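Local atomic coordinates of methyltransferase-like protein (Saccharopolyspora spinosa, PDB entry 4PNE), a protein that catalyses a [4+2] cycloaddition in spinosyn biosynthesis, using a fold like that of S-adenosylmethionine-dependent methyltransferases. Residues R79-V84 with L108-D113; R95-G100 with L154-N159; C221-L226 with L238-V243; Q253-L258 with C281-Y286; G264-D267 with V273-W276. All blocks are in the same frame, centred on the assembly; numbering follows the deposited sequence.

Overall arrangement
Interactions 1 and 2 belong to the methyltransferase-like core and lie nearest the bound S-adenosyl-L-homocysteine. In interaction 2 the end of strand 95-99 delivers Gly100 to the ligand, and in interaction 1 the side chain of Thr81 stands about 6 Å from it; their centres are 19 Å apart and their segments alternate along the chain. Interaction 3 packs a helix on the far edge strand of the same sheet, its centre 23 Å from that of interaction 2. Interactions 4 and 5 form a helical cluster across the chain's centre from interaction 2. Residues 264-276 are nested within the loop closed by interaction 4, and the two contacts touch where Phe254 meets Trp276 and Leu258 meets Ile265.

Interaction 1 of 5, residues R79-V84 with L108-D113; sequences RLTDLV and LRVARD
Arg109 reaches across from helix 105-113 to hold the carboxylate of Asp82 on helix 73-88 in a two-pronged salt bridge. Its NE donates to Asp82 OD1 at 2.9 Å, while NH2 donates to Asp82 OD2 at 2.8 Å in an almost straight bond (N-H...O 176°). Both carboxylate oxygens are approached from the syn side, OD2 through its syn lone pair and OD1 from somewhat out of the carboxylate plane. The carboxylate and guanidinium planes are nearly coplanar, 27° apart. Arg109 can span the gap because its chain is extended from CG to NE. The third nitrogen, NH1, has a long, weak ion pair with Asp78. Beside the charged pair the packing is apolar: Thr81 CG2 lies 3.9 Å from Val110 CG2 and 4.1 Å from Arg109 CD. The Thr81 hydroxyl makes a weak hydrogen bond to Ala77 O. Thr81 also touches His61, a residue that binds S-adenosyl-L-homocysteine. The axes of 79-84 and 108-113 pass 10.4 Å apart, crossing at -58°. Because NE and NH2 each hold a different oxygen, the salt bridge fixes the rotation of both flat groups, and this two-bonded ion pair joins the helices alongside the small apolar contact of Thr81 with Val110.

Interaction 2 of 5, residues R95-G100 with L154-N159; sequences RLLDVG and LPYPDN. With SAH (S-adenosyl-L-homocysteine), chain C.
Leu97, on strand 95-99, makes the apolar part of this contact through both of its methyl groups. CD2 meets Leu154 CD1 at 3.9 Å, the two leucines reaching toward each other tip to tip, whereas CD1 lies 3.8 Å from Tyr156 CE2, where the side chains cross at a slant. With CG anti to the backbone N (chi1 -179°), the Leu97 branch extends from the strand toward the loop before strand 161-167. The phenol of Tyr156 has Pro155 CG 3.7 Å above the centre of one face and also meets Phe161 edge-to-face, so its position is set by neighbours on its own loop and on the next strand. A looser van der Waals contact lies at the start of the strand, where Arg95 NH1 is 4.3 Å from Tyr156 CE1, an oblique approach.

Strand 95-99 is the first strand of the Rossmann-like sheet of class I methyltransferases, flanked by strands 117-122 and 161-167, and its C-terminal end opens into the cofactor-binding turn.

Among the polar interactions, Gly100 O accepts a hydrogen bond of 2.7 Å from the amino N of S-adenosyl-L-homocysteine. Gly100, with a positive phi of 82°, lets the backbone lie directly against the ligand. Loop 154-159 is tied to helix 176-186 by Glu182, which accepts from Leu154 N, and by Arg185, which bonds Tyr156 O and forms a salt bridge with Asp158.

Interaction 3 of 5, residues C221-L226 with L238-V243; sequences CLAEQL and LDWEDV
Trp240, on strand 236-242, brings its indole up to the first turn of helix 223-233. Ala223 CB comes to 3.5 Å from Trp240 CZ2 and 3.6 Å from Trp240 NE1, approaching the indole obliquely. At the outer corner of the ring, Glu224 curls round the edge: its OE2 lies 3.5 Å from Trp240 CH2, close to the ring plane, and its CG is equally near that carbon. A bend at chi2 (90°) folds the Glu224 chain back to this rim, leaving the carboxylate plane turned 67° from that of the indole. The Trp240 side chain, its CG anti to the backbone N, extends far enough from the strand to reach Ala223. Strand 236-242 is an edge strand of the mixed sheet, antiparallel to strand 290-298, and helix 223-233 leads into it. A classic beta bulge lies just before the tryptophan, with Leu238 and Asp239 both facing Thr296. On the helix side, Leu222 occupies the N-cap position, and its O accepts from the backbone N of both Gln225 and Leu226. Its own N donates to Gln225 OE1 at 2.9 Å, nearly straight at 170°. Farther out, Ala223 also touches Ala293 and Trp240 touches Leu295, both on strand 290-298.

Interaction 4 of 5, residues Q253-L258 with C281-Y286; sequences QFAEEL and CDYEKY
Ala255 and Cys281 bring the two backbones close, their CA atoms 5.1 Å apart. Segment 253-258 runs through the middle of helix 250-260, whereas the chain leaves helix 271-281 at Asp282 and passes through a short, helix-like turn with backbone bonds from Lys285 N to Asp282 O and from Tyr286 N to Tyr283 O. Such close approach suits the small Ala255, whose CB sits 3.6 Å from Tyr283 CD2 and nearly as close to CE2, oblique to the ring. Tyr283 has its CG between the backbone N and the carbonyl carbon (chi1 72°), which swings the phenol back over helix 250-260, where it also touches Met251 and Pro252. Here the C-terminal end of helix 271-281 and the loop leading from it to strand 290-298 pack on helix 250-260. Cys281 SG lies 3.9 Å from Ala255 O and 4.1 Å from Leu258 CD2. Leu258 also touches Ala277 and Val280 of helix 271-281 and Val53 of helix 36-54.

Interaction 5 of 5, residues G264-D267 with V273-W276; sequences GIAD and VAGW
Ala266 and Ala274 meet methyl to methyl, CB to CB at 3.5 Å, where the short helix 265-269 turns back against helix 271-281. Their CA atoms are 4.7 Å apart, a spacing that places the two backbones in close packing. Next to this pair, Ile265 extends one branch over the second helix: CG2 stands 3.7 Å from Ala274 CA, over the backbone, and also meets the Val273 CG1 methyl at 3.9 Å. The same Ile265 CG2 lies 4.1 Å from Ala274 CB. Ile265 holds CG2 anti to its backbone N (chi1 -77° for CG1), which turns this methyl onto Val273 and Ala274 together. Both Ile265 and Val273 also touch Leu49 of helix 36-54. Contact across the two segments is wholly apolar, resting on the Ile265 methyl against Val273 and Ala274 and on the paired alanines, and it is held by the fit of small aliphatic groups against each other and against the helix backbone.

Interaction 1 of 5, residues R79-V84 with L108-D113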
# COMPACT_ATOMS: atom_id res chain seq x y z
N ARG A 79 0.92 11.44 6.86
CA ARG A 79 0.75 12.53 5.90
C ARG A 79 0.40 11.96 4.54
O ARG A 79 -0.46 12.49 3.83
CB ARG A 79 2.03 13.36 5.83
CG ARG A 79 2.01 14.47 4.82
CD ARG A 79 0.94 15.47 5.12
NE ARG A 79 1.04 16.59 4.19
CZ ARG A 79 0.02 17.21 3.62
NH1 ARG A 79 -1.24 16.84 3.87
NH2 ARG A 79 0.25 18.23 2.79
N LEU A 80 1.08 10.90 4.15
CA LEU A 80 0.79 10.27 2.88
C LEU A 80 -0.64 9.77 2.87
O LEU A 80 -1.40 10.00 1.93
CB LEU A 80 1.76 9.15 2.58
CG LEU A 80 1.52 8.53 1.20
CD1 LEU A 80 1.76 9.53 0.05
CD2 LEU A 80 2.39 7.35 0.99
N THR A 81 -1.04 9.11 3.94
CA THR A 81 -2.42 8.65 4.05
C THR A 81 -3.42 9.79 3.83
O THR A 81 -4.40 9.64 3.08
CB THR A 81 -2.66 7.99 5.42
OG1 THR A 81 -1.91 6.77 5.49
CG2 THR A 81 -4.15 7.63 5.65
N ASP A 82 -3.16 10.92 4.48
CA ASP A 82 -4.04 12.09 4.39
C ASP A 82 -4.11 12.65 2.98
O ASP A 82 -5.19 13.04 2.49
CB ASP A 82 -3.58 13.19 5.35
CG ASP A 82 -3.72 12.80 6.82
OD1 ASP A 82 -4.41 11.80 7.12
OD2 ASP A 82 -3.13 13.50 7.68
N LEU A 83 -2.99 12.66 2.29
CA LEU A 83 -2.96 13.10 0.89
C LEU A 83 -3.79 12.18 0.01
O LEU A 83 -4.53 12.65 -0.84
CB LEU A 83 -1.53 13.11 0.35
CG LEU A 83 -0.64 14.16 0.97
CD1 LEU A 83 0.81 13.91 0.58
CD2 LEU A 83 -1.10 15.55 0.45
N VAL A 84 -3.69 10.88 0.23
CA VAL A 84 -4.46 9.94 -0.54
C VAL A 84 -5.96 10.12 -0.24
O VAL A 84 -6.79 10.13 -1.14
CB VAL A 84 -4.00 8.51 -0.28
CG1 VAL A 84 -4.95 7.48 -0.94
CG2 VAL A 84 -2.58 8.34 -0.82
N LEU A 108 -8.25 3.06 9.39
CA LEU A 108 -8.78 3.51 10.65
C LEU A 108 -8.47 4.96 10.90
O LEU A 108 -9.25 5.65 11.54
CB LEU A 108 -8.23 2.64 11.80
CG LEU A 108 -8.81 1.23 11.76
CD1 LEU A 108 -7.99 0.24 12.56
CD2 LEU A 108 -10.26 1.21 12.22
N ARG A 109 -7.35 5.46 10.39
CA ARG A 109 -7.05 6.88 10.51
C ARG A 109 -8.10 7.74 9.81
O ARG A 109 -8.59 8.76 10.35
CB ARG A 109 -5.66 7.19 9.95
CG ARG A 109 -5.31 8.67 9.94
CD ARG A 109 -3.85 8.89 9.54
NE ARG A 109 -3.59 10.31 9.43
CZ ARG A 109 -3.32 11.09 10.48
NH1 ARG A 109 -3.19 10.56 11.70
NH2 ARG A 109 -3.11 12.38 10.30
N VAL A 110 -8.45 7.33 8.61
CA VAL A 110 -9.41 8.04 7.78
C VAL A 110 -10.83 7.87 8.35
O VAL A 110 -11.58 8.82 8.37
CB VAL A 110 -9.33 7.56 6.31
CG1 VAL A 110 -10.41 8.19 5.45
CG2 VAL A 110 -8.01 7.91 5.72
N ALA A 111 -11.14 6.68 8.86
CA ALA A 111 -12.46 6.41 9.38
C ALA A 111 -12.73 7.20 10.66
O ALA A 111 -13.87 7.44 11.01
CB ALA A 111 -12.63 4.94 9.64
N ARG A 112 -11.68 7.61 11.37
CA ARG A 112 -11.94 8.36 12.61
C ARG A 112 -12.75 9.63 12.32
O ARG A 112 -13.65 9.97 13.10
CB ARG A 112 -10.61 8.70 13.31
CG ARG A 112 -10.79 9.19 14.74
CD ARG A 112 -9.55 9.90 15.26
NE ARG A 112 -9.30 11.15 14.55
CZ ARG A 112 -8.23 11.92 14.73
NH1 ARG A 112 -7.29 11.56 15.60
NH2 ARG A 112 -8.11 13.04 14.03
N ASP A 113 -12.45 10.30 11.21
CA ASP A 113 -12.96 11.65 10.93
C ASP A 113 -13.86 11.71 9.70
O ASP A 113 -14.30 12.79 9.28
CB ASP A 113 -11.79 12.63 10.72
CG ASP A 113 -10.91 12.75 11.95
OD1 ASP A 113 -11.43 12.62 13.07
OD2 ASP A 113 -9.69 13.00 11.78

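Interaction 2 of 5, residues R95-G100 with L154-N159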
# COMPACT_ATOMS: atom_id res chain seq x y z
N ARG A 95 -18.71 4.35 -0.03
CA ARG A 95 -18.14 3.05 0.25
C ARG A 95 -16.81 2.99 -0.47
O ARG A 95 -16.74 3.30 -1.65
CB ARG A 95 -19.06 1.90 -0.20
CG ARG A 95 -18.72 0.58 0.46
CD ARG A 95 -19.56 -0.57 -0.03
NE ARG A 95 -19.01 -1.82 0.46
CZ ARG A 95 -19.33 -3.02 -0.01
NH1 ARG A 95 -18.75 -4.11 0.49
NH2 ARG A 95 -20.22 -3.13 -1.00
N LEU A 96 -15.75 2.62 0.26
CA LEU A 96 -14.39 2.61 -0.24
C LEU A 96 -13.76 1.22 -0.08
O LEU A 96 -13.88 0.63 1.00
CB LEU A 96 -13.57 3.67 0.52
CG LEU A 96 -12.18 3.94 -0.02
CD1 LEU A 96 -11.86 5.42 0.08
CD2 LEU A 96 -11.20 3.12 0.75
N LEU A 97 -13.13 0.69 -1.13
CA LEU A 97 -12.38 -0.56 -1.05
C LEU A 97 -10.89 -0.27 -0.85
O LEU A 97 -10.27 0.35 -1.72
CB LEU A 97 -12.59 -1.39 -2.31
CG LEU A 97 -11.91 -2.75 -2.43
CD1 LEU A 97 -12.47 -3.70 -1.42
CD2 LEU A 97 -12.01 -3.28 -3.85
N ASP A 98 -10.34 -0.70 0.26
CA ASP A 98 -8.92 -0.57 0.59
C ASP A 98 -8.20 -1.87 0.16
O ASP A 98 -8.25 -2.89 0.83
CB ASP A 98 -8.80 -0.23 2.11
CG ASP A 98 -7.37 0.01 2.58
OD1 ASP A 98 -6.47 0.08 1.74
OD2 ASP A 98 -7.18 0.11 3.81
N VAL A 99 -7.59 -1.83 -1.01
CA VAL A 99 -7.04 -2.99 -1.68
C VAL A 99 -5.64 -3.24 -1.14
O VAL A 99 -4.72 -2.49 -1.42
CB VAL A 99 -6.98 -2.80 -3.17
CG1 VAL A 99 -6.35 -4.04 -3.83
CG2 VAL A 99 -8.35 -2.55 -3.71
N GLY A 100 -5.49 -4.25 -0.30
CA GLY A 100 -4.22 -4.47 0.36
C GLY A 100 -4.06 -3.58 1.58
O GLY A 100 -3.19 -2.72 1.61
N LEU A 154 -12.22 -10.46 -6.87
CA LEU A 154 -13.02 -9.81 -5.86
C LEU A 154 -14.41 -10.40 -5.81
O LEU A 154 -15.02 -10.61 -6.86
CB LEU A 154 -13.11 -8.31 -6.15
CG LEU A 154 -11.79 -7.54 -6.10
CD1 LEU A 154 -12.07 -6.09 -6.52
CD2 LEU A 154 -11.17 -7.59 -4.73
N PRO A 155 -14.93 -10.64 -4.59
CA PRO A 155 -16.27 -11.25 -4.47
C PRO A 155 -17.42 -10.27 -4.72
O PRO A 155 -18.58 -10.68 -4.77
CB PRO A 155 -16.28 -11.74 -3.02
CG PRO A 155 -15.41 -10.77 -2.30
CD PRO A 155 -14.28 -10.49 -3.27
N TYR A 156 -17.10 -9.01 -4.93
CA TYR A 156 -18.09 -7.96 -4.92
C TYR A 156 -18.77 -7.82 -6.27
O TYR A 156 -18.16 -8.13 -7.30
CB TYR A 156 -17.44 -6.64 -4.52
CG TYR A 156 -16.57 -6.81 -3.31
CD1 TYR A 156 -17.13 -7.11 -2.09
CD2 TYR A 156 -15.19 -6.70 -3.40
CE1 TYR A 156 -16.34 -7.32 -0.97
CE2 TYR A 156 -14.39 -6.89 -2.30
CZ TYR A 156 -14.97 -7.20 -1.09
OH TYR A 156 -14.18 -7.39 0.01
N PRO A 157 -20.02 -7.36 -6.28
CA PRO A 157 -20.70 -7.12 -7.55
C PRO A 157 -20.08 -5.95 -8.31
O PRO A 157 -19.39 -5.10 -7.70
CB PRO A 157 -22.14 -6.80 -7.13
CG PRO A 157 -22.09 -6.46 -5.69
CD PRO A 157 -20.84 -7.01 -5.11
N ASP A 158 -20.30 -5.92 -9.62
CA ASP A 158 -19.95 -4.75 -10.40
C ASP A 158 -20.52 -3.49 -9.77
O ASP A 158 -21.62 -3.53 -9.23
CB ASP A 158 -20.49 -4.80 -11.82
CG ASP A 158 -19.98 -5.97 -12.63
OD1 ASP A 158 -19.30 -6.88 -12.10
OD2 ASP A 158 -20.31 -5.98 -13.84
N ASN A 159 -19.80 -2.37 -9.88
CA ASN A 159 -20.35 -1.06 -9.52
C ASN A 159 -20.83 -1.01 -8.06
O ASN A 159 -21.93 -0.56 -7.78
CB ASN A 159 -21.52 -0.71 -10.47
CG ASN A 159 -21.15 -0.86 -11.94
OD1 ASN A 159 -20.21 -0.26 -12.42
ND2 ASN A 159 -21.91 -1.69 -12.66
N SAH C . -2.11 -0.32 2.16
CA SAH C . -1.48 -0.73 3.42
CB SAH C . -0.54 -1.93 3.29
CG SAH C . 0.45 -1.95 2.15
SD SAH C . 1.57 -3.35 2.31
C SAH C . -0.75 0.44 4.02
O SAH C . -0.42 0.40 5.19
OXT SAH C . -0.58 1.46 3.35
C5' SAH C . 0.87 -4.36 0.98
C4' SAH C . -0.49 -4.96 1.31
O4' SAH C . -1.05 -5.53 0.13
C3' SAH C . -0.45 -6.08 2.33
O3' SAH C . -1.50 -5.82 3.24
C2' SAH C . -0.69 -7.33 1.51
O2' SAH C . -1.26 -8.45 2.19
C1' SAH C . -1.61 -6.79 0.42
N9 SAH C . -1.67 -7.67 -0.77
C8 SAH C . -0.68 -8.23 -1.50
N7 SAH C . -1.21 -9.00 -2.47
C5 SAH C . -2.55 -8.94 -2.35
C6 SAH C . -3.58 -9.53 -3.05
N6 SAH C . -3.36 -10.33 -4.08
N1 SAH C . -4.86 -9.26 -2.70
C2 SAH C . -5.14 -8.42 -1.64
N3 SAH C . -4.13 -7.87 -0.91
C4 SAH C . -2.85 -8.11 -1.29

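Interaction 3 of 5, residues C221-L226 with L238-V243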
# COMPACT_ATOMS: atom_id res chain seq x y z
N CYS A 221 9.29 -1.30 -11.17
CA CYS A 221 8.35 -0.75 -12.13
C CYS A 221 8.52 0.77 -12.21
O CYS A 221 8.63 1.43 -11.16
CB CYS A 221 6.94 -1.15 -11.68
SG CYS A 221 5.59 -0.70 -12.73
N LEU A 222 8.46 1.33 -13.40
CA LEU A 222 8.35 2.79 -13.56
C LEU A 222 6.92 3.28 -13.26
O LEU A 222 5.96 2.58 -13.53
CB LEU A 222 8.71 3.21 -14.98
CG LEU A 222 10.12 2.88 -15.45
CD1 LEU A 222 10.19 3.00 -16.97
CD2 LEU A 222 11.10 3.82 -14.81
N ALA A 223 6.77 4.50 -12.75
CA ALA A 223 5.46 5.10 -12.61
C ALA A 223 4.75 5.15 -13.96
O ALA A 223 3.54 4.93 -14.04
CB ALA A 223 5.57 6.49 -12.03
N GLU A 224 5.51 5.44 -15.01
CA GLU A 224 4.97 5.50 -16.36
C GLU A 224 4.36 4.16 -16.79
O GLU A 224 3.38 4.14 -17.54
CB GLU A 224 6.08 5.92 -17.34
CG GLU A 224 6.64 7.34 -17.09
CD GLU A 224 7.85 7.41 -16.15
OE1 GLU A 224 8.07 6.50 -15.30
OE2 GLU A 224 8.58 8.41 -16.25
N GLN A 225 4.92 3.07 -16.28
CA GLN A 225 4.44 1.71 -16.60
C GLN A 225 3.16 1.40 -15.84
O GLN A 225 2.24 0.77 -16.35
CB GLN A 225 5.53 0.68 -16.30
CG GLN A 225 6.66 0.76 -17.31
CD GLN A 225 7.86 -0.10 -16.96
OE1 GLN A 225 8.29 -0.19 -15.81
NE2 GLN A 225 8.44 -0.71 -17.98
N LEU A 226 3.13 1.83 -14.59
CA LEU A 226 1.92 1.74 -13.77
C LEU A 226 0.76 2.51 -14.43
O LEU A 226 -0.36 2.02 -14.51
CB LEU A 226 2.17 2.29 -12.36
CG LEU A 226 2.29 1.32 -11.21
CD1 LEU A 226 2.61 2.13 -9.95
CD2 LEU A 226 0.98 0.58 -11.03
N LEU A 238 -6.49 10.88 -13.78
CA LEU A 238 -6.81 12.22 -13.33
C LEU A 238 -5.54 12.98 -12.99
O LEU A 238 -5.41 14.17 -13.31
CB LEU A 238 -7.75 12.20 -12.13
CG LEU A 238 -9.14 11.60 -12.37
CD1 LEU A 238 -9.85 11.39 -11.05
CD2 LEU A 238 -9.96 12.46 -13.33
N ASP A 239 -4.56 12.28 -12.41
CA ASP A 239 -3.37 12.96 -11.93
C ASP A 239 -2.26 11.96 -11.65
O ASP A 239 -2.51 10.86 -11.18
CB ASP A 239 -3.71 13.74 -10.67
CG ASP A 239 -2.71 14.83 -10.35
OD1 ASP A 239 -2.10 15.37 -11.29
OD2 ASP A 239 -2.56 15.17 -9.16
N TRP A 240 -1.04 12.38 -11.91
CA TRP A 240 0.17 11.72 -11.45
C TRP A 240 1.02 12.79 -10.79
O TRP A 240 1.23 13.86 -11.35
CB TRP A 240 0.94 11.08 -12.61
CG TRP A 240 2.39 10.59 -12.38
CD1 TRP A 240 2.98 10.21 -11.20
CD2 TRP A 240 3.40 10.43 -13.38
NE1 TRP A 240 4.29 9.83 -11.42
CE2 TRP A 240 4.57 9.96 -12.75
CE3 TRP A 240 3.43 10.63 -14.76
CZ2 TRP A 240 5.76 9.68 -13.46
CZ3 TRP A 240 4.60 10.36 -15.46
CH2 TRP A 240 5.75 9.90 -14.80
N GLU A 241 1.52 12.50 -9.59
CA GLU A 241 2.47 13.36 -8.93
C GLU A 241 3.65 12.51 -8.62
O GLU A 241 3.51 11.46 -7.98
CB GLU A 241 1.91 13.92 -7.64
CG GLU A 241 0.51 14.51 -7.73
CD GLU A 241 -0.15 14.56 -6.36
OE1 GLU A 241 0.35 15.33 -5.50
OE2 GLU A 241 -1.12 13.79 -6.11
N ASP A 242 4.81 12.92 -9.09
CA ASP A 242 6.06 12.29 -8.71
C ASP A 242 6.52 12.96 -7.44
O ASP A 242 6.86 14.13 -7.42
CB ASP A 242 7.11 12.41 -9.84
CG ASP A 242 8.45 11.86 -9.45
OD1 ASP A 242 8.65 11.46 -8.28
OD2 ASP A 242 9.31 11.78 -10.32
N VAL A 243 6.53 12.20 -6.34
CA VAL A 243 6.82 12.78 -5.03
C VAL A 243 8.10 12.13 -4.45
O VAL A 243 8.29 12.05 -3.26
CB VAL A 243 5.62 12.64 -4.05
CG1 VAL A 243 4.37 13.35 -4.61
CG2 VAL A 243 5.26 11.16 -3.74

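Interaction 4 of 5, residues Q253-L258 with C281-Y286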
# COMPACT_ATOMS: atom_id res chain seq x y z
N GLN A 253 15.55 6.23 7.25
CA GLN A 253 15.03 6.38 8.59
C GLN A 253 14.44 5.06 9.07
O GLN A 253 14.69 4.65 10.22
CB GLN A 253 13.99 7.50 8.69
CG GLN A 253 14.61 8.88 8.49
CD GLN A 253 13.75 10.05 8.96
OE1 GLN A 253 12.77 9.89 9.68
NE2 GLN A 253 14.15 11.26 8.55
N PHE A 254 13.71 4.36 8.21
CA PHE A 254 13.15 3.08 8.63
C PHE A 254 14.26 2.07 8.91
O PHE A 254 14.16 1.32 9.89
CB PHE A 254 12.18 2.54 7.58
CG PHE A 254 11.54 1.24 7.98
CD1 PHE A 254 10.50 1.24 8.87
CD2 PHE A 254 12.02 0.04 7.50
CE1 PHE A 254 9.93 0.05 9.29
CE2 PHE A 254 11.45 -1.16 7.91
CZ PHE A 254 10.41 -1.15 8.79
N ALA A 255 15.32 2.06 8.11
CA ALA A 255 16.44 1.15 8.31
C ALA A 255 17.09 1.37 9.67
O ALA A 255 17.43 0.42 10.36
CB ALA A 255 17.48 1.30 7.21
N GLU A 256 17.27 2.63 10.03
CA GLU A 256 17.82 2.92 11.34
C GLU A 256 16.91 2.38 12.45
O GLU A 256 17.38 1.76 13.41
CB GLU A 256 18.06 4.42 11.49
CG GLU A 256 18.38 4.81 12.90
CD GLU A 256 18.98 6.18 13.02
OE1 GLU A 256 19.10 6.89 11.99
OE2 GLU A 256 19.31 6.56 14.16
N GLU A 257 15.59 2.58 12.31
CA GLU A 257 14.64 2.05 13.30
C GLU A 257 14.69 0.53 13.42
O GLU A 257 14.60 -0.04 14.51
CB GLU A 257 13.20 2.47 12.93
CG GLU A 257 13.00 3.94 12.92
CD GLU A 257 13.23 4.56 14.28
OE1 GLU A 257 12.52 4.15 15.24
OE2 GLU A 257 14.13 5.42 14.40
N LEU A 258 14.79 -0.12 12.27
CA LEU A 258 14.83 -1.56 12.15
C LEU A 258 16.08 -2.08 12.80
O LEU A 258 16.03 -3.04 13.57
CB LEU A 258 14.77 -1.97 10.68
CG LEU A 258 14.86 -3.47 10.36
CD1 LEU A 258 13.78 -4.29 11.09
CD2 LEU A 258 14.75 -3.72 8.87
N CYS A 281 18.18 -2.97 5.40
CA CYS A 281 19.33 -2.28 5.97
C CYS A 281 20.45 -2.07 4.94
O CYS A 281 21.32 -1.25 5.15
CB CYS A 281 19.84 -3.04 7.18
SG CYS A 281 18.74 -2.80 8.62
N ASP A 282 20.40 -2.82 3.84
CA ASP A 282 21.31 -2.63 2.72
C ASP A 282 20.81 -1.56 1.74
O ASP A 282 21.30 -1.50 0.62
CB ASP A 282 21.49 -3.97 1.98
CG ASP A 282 22.85 -4.10 1.27
OD1 ASP A 282 23.86 -3.49 1.70
OD2 ASP A 282 22.90 -4.85 0.28
N TYR A 283 19.89 -0.69 2.17
CA TYR A 283 19.26 0.28 1.25
C TYR A 283 20.26 1.16 0.50
O TYR A 283 19.97 1.66 -0.55
CB TYR A 283 18.26 1.18 1.98
CG TYR A 283 18.94 2.19 2.87
CD1 TYR A 283 19.26 3.45 2.40
CD2 TYR A 283 19.31 1.86 4.15
CE1 TYR A 283 19.90 4.37 3.20
CE2 TYR A 283 19.97 2.77 4.96
CZ TYR A 283 20.26 4.03 4.47
OH TYR A 283 20.91 4.94 5.28
N GLU A 284 21.45 1.39 1.05
CA GLU A 284 22.40 2.24 0.35
C GLU A 284 22.80 1.67 -1.00
O GLU A 284 23.24 2.43 -1.88
CB GLU A 284 23.65 2.49 1.21
CG GLU A 284 23.41 3.52 2.32
CD GLU A 284 24.68 3.99 2.99
OE1 GLU A 284 25.69 3.25 2.94
OE2 GLU A 284 24.64 5.09 3.59
N LYS A 285 22.68 0.37 -1.19
CA LYS A 285 23.04 -0.21 -2.49
C LYS A 285 22.04 0.10 -3.61
O LYS A 285 22.40 0.02 -4.77
CB LYS A 285 23.19 -1.72 -2.39
CG LYS A 285 24.19 -2.20 -1.37
CD LYS A 285 25.62 -1.87 -1.75
CE LYS A 285 26.60 -2.41 -0.70
NZ LYS A 285 28.01 -2.34 -1.13
N TYR A 286 20.81 0.50 -3.28
CA TYR A 286 19.81 0.65 -4.33
C TYR A 286 18.80 1.76 -4.17
O TYR A 286 18.17 2.13 -5.16
CB TYR A 286 19.02 -0.66 -4.49
CG TYR A 286 18.34 -1.10 -3.22
CD1 TYR A 286 19.01 -1.87 -2.30
CD2 TYR A 286 17.04 -0.72 -2.92
CE1 TYR A 286 18.42 -2.26 -1.09
CE2 TYR A 286 16.44 -1.09 -1.73
CZ TYR A 286 17.12 -1.86 -0.81
OH TYR A 286 16.51 -2.24 0.38

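Interaction 5 of 5, residues G264-D267 with V273-W276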
# COMPACT_ATOMS: atom_id res chain seq x y z
N GLY A 264 18.68 -11.01 16.92
CA GLY A 264 18.00 -12.30 16.88
C GLY A 264 16.78 -12.35 15.97
O GLY A 264 15.84 -13.09 16.26
N ILE A 265 16.79 -11.56 14.89
CA ILE A 265 15.65 -11.55 13.97
C ILE A 265 15.51 -12.93 13.33
O ILE A 265 14.41 -13.47 13.24
CB ILE A 265 15.76 -10.45 12.86
CG1 ILE A 265 15.43 -9.07 13.43
CG2 ILE A 265 14.77 -10.73 11.72
CD1 ILE A 265 15.50 -7.91 12.41
N ALA A 266 16.63 -13.51 12.91
CA ALA A 266 16.61 -14.79 12.19
C ALA A 266 16.09 -15.93 13.08
O ALA A 266 15.34 -16.78 12.63
CB ALA A 266 18.00 -15.12 11.66
N ASP A 267 16.50 -15.93 14.34
CA ASP A 267 16.02 -16.94 15.30
C ASP A 267 14.60 -16.66 15.79
O ASP A 267 13.83 -17.59 16.03
CB ASP A 267 16.98 -17.05 16.49
CG ASP A 267 18.36 -17.56 16.10
OD1 ASP A 267 18.55 -17.97 14.92
OD2 ASP A 267 19.25 -17.58 16.97
N VAL A 273 12.23 -13.55 7.14
CA VAL A 273 12.16 -12.23 7.71
C VAL A 273 13.56 -11.65 7.88
O VAL A 273 13.78 -10.48 7.56
CB VAL A 273 11.42 -12.26 9.05
CG1 VAL A 273 11.46 -10.90 9.75
CG2 VAL A 273 9.97 -12.69 8.82
N ALA A 274 14.52 -12.47 8.33
CA ALA A 274 15.91 -12.02 8.43
C ALA A 274 16.51 -11.58 7.09
O ALA A 274 17.29 -10.62 7.02
CB ALA A 274 16.78 -13.13 9.04
N GLY A 275 16.18 -12.28 6.02
CA GLY A 275 16.68 -11.92 4.71
C GLY A 275 16.10 -10.59 4.26
O GLY A 275 16.81 -9.74 3.73
N TRP A 276 14.81 -10.40 4.50
CA TRP A 276 14.16 -9.15 4.13
C TRP A 276 14.75 -7.98 4.95
O TRP A 276 15.02 -6.90 4.41
CB TRP A 276 12.65 -9.23 4.36
CG TRP A 276 12.00 -7.89 4.28
CD1 TRP A 276 11.62 -7.23 3.14
CD2 TRP A 276 11.67 -7.04 5.37
NE1 TRP A 276 11.09 -6.01 3.47
CE2 TRP A 276 11.11 -5.86 4.83
CE3 TRP A 276 11.81 -7.15 6.75
CZ2 TRP A 276 10.66 -4.82 5.64
CZ3 TRP A 276 11.37 -6.11 7.55
CH2 TRP A 276 10.82 -4.96 6.98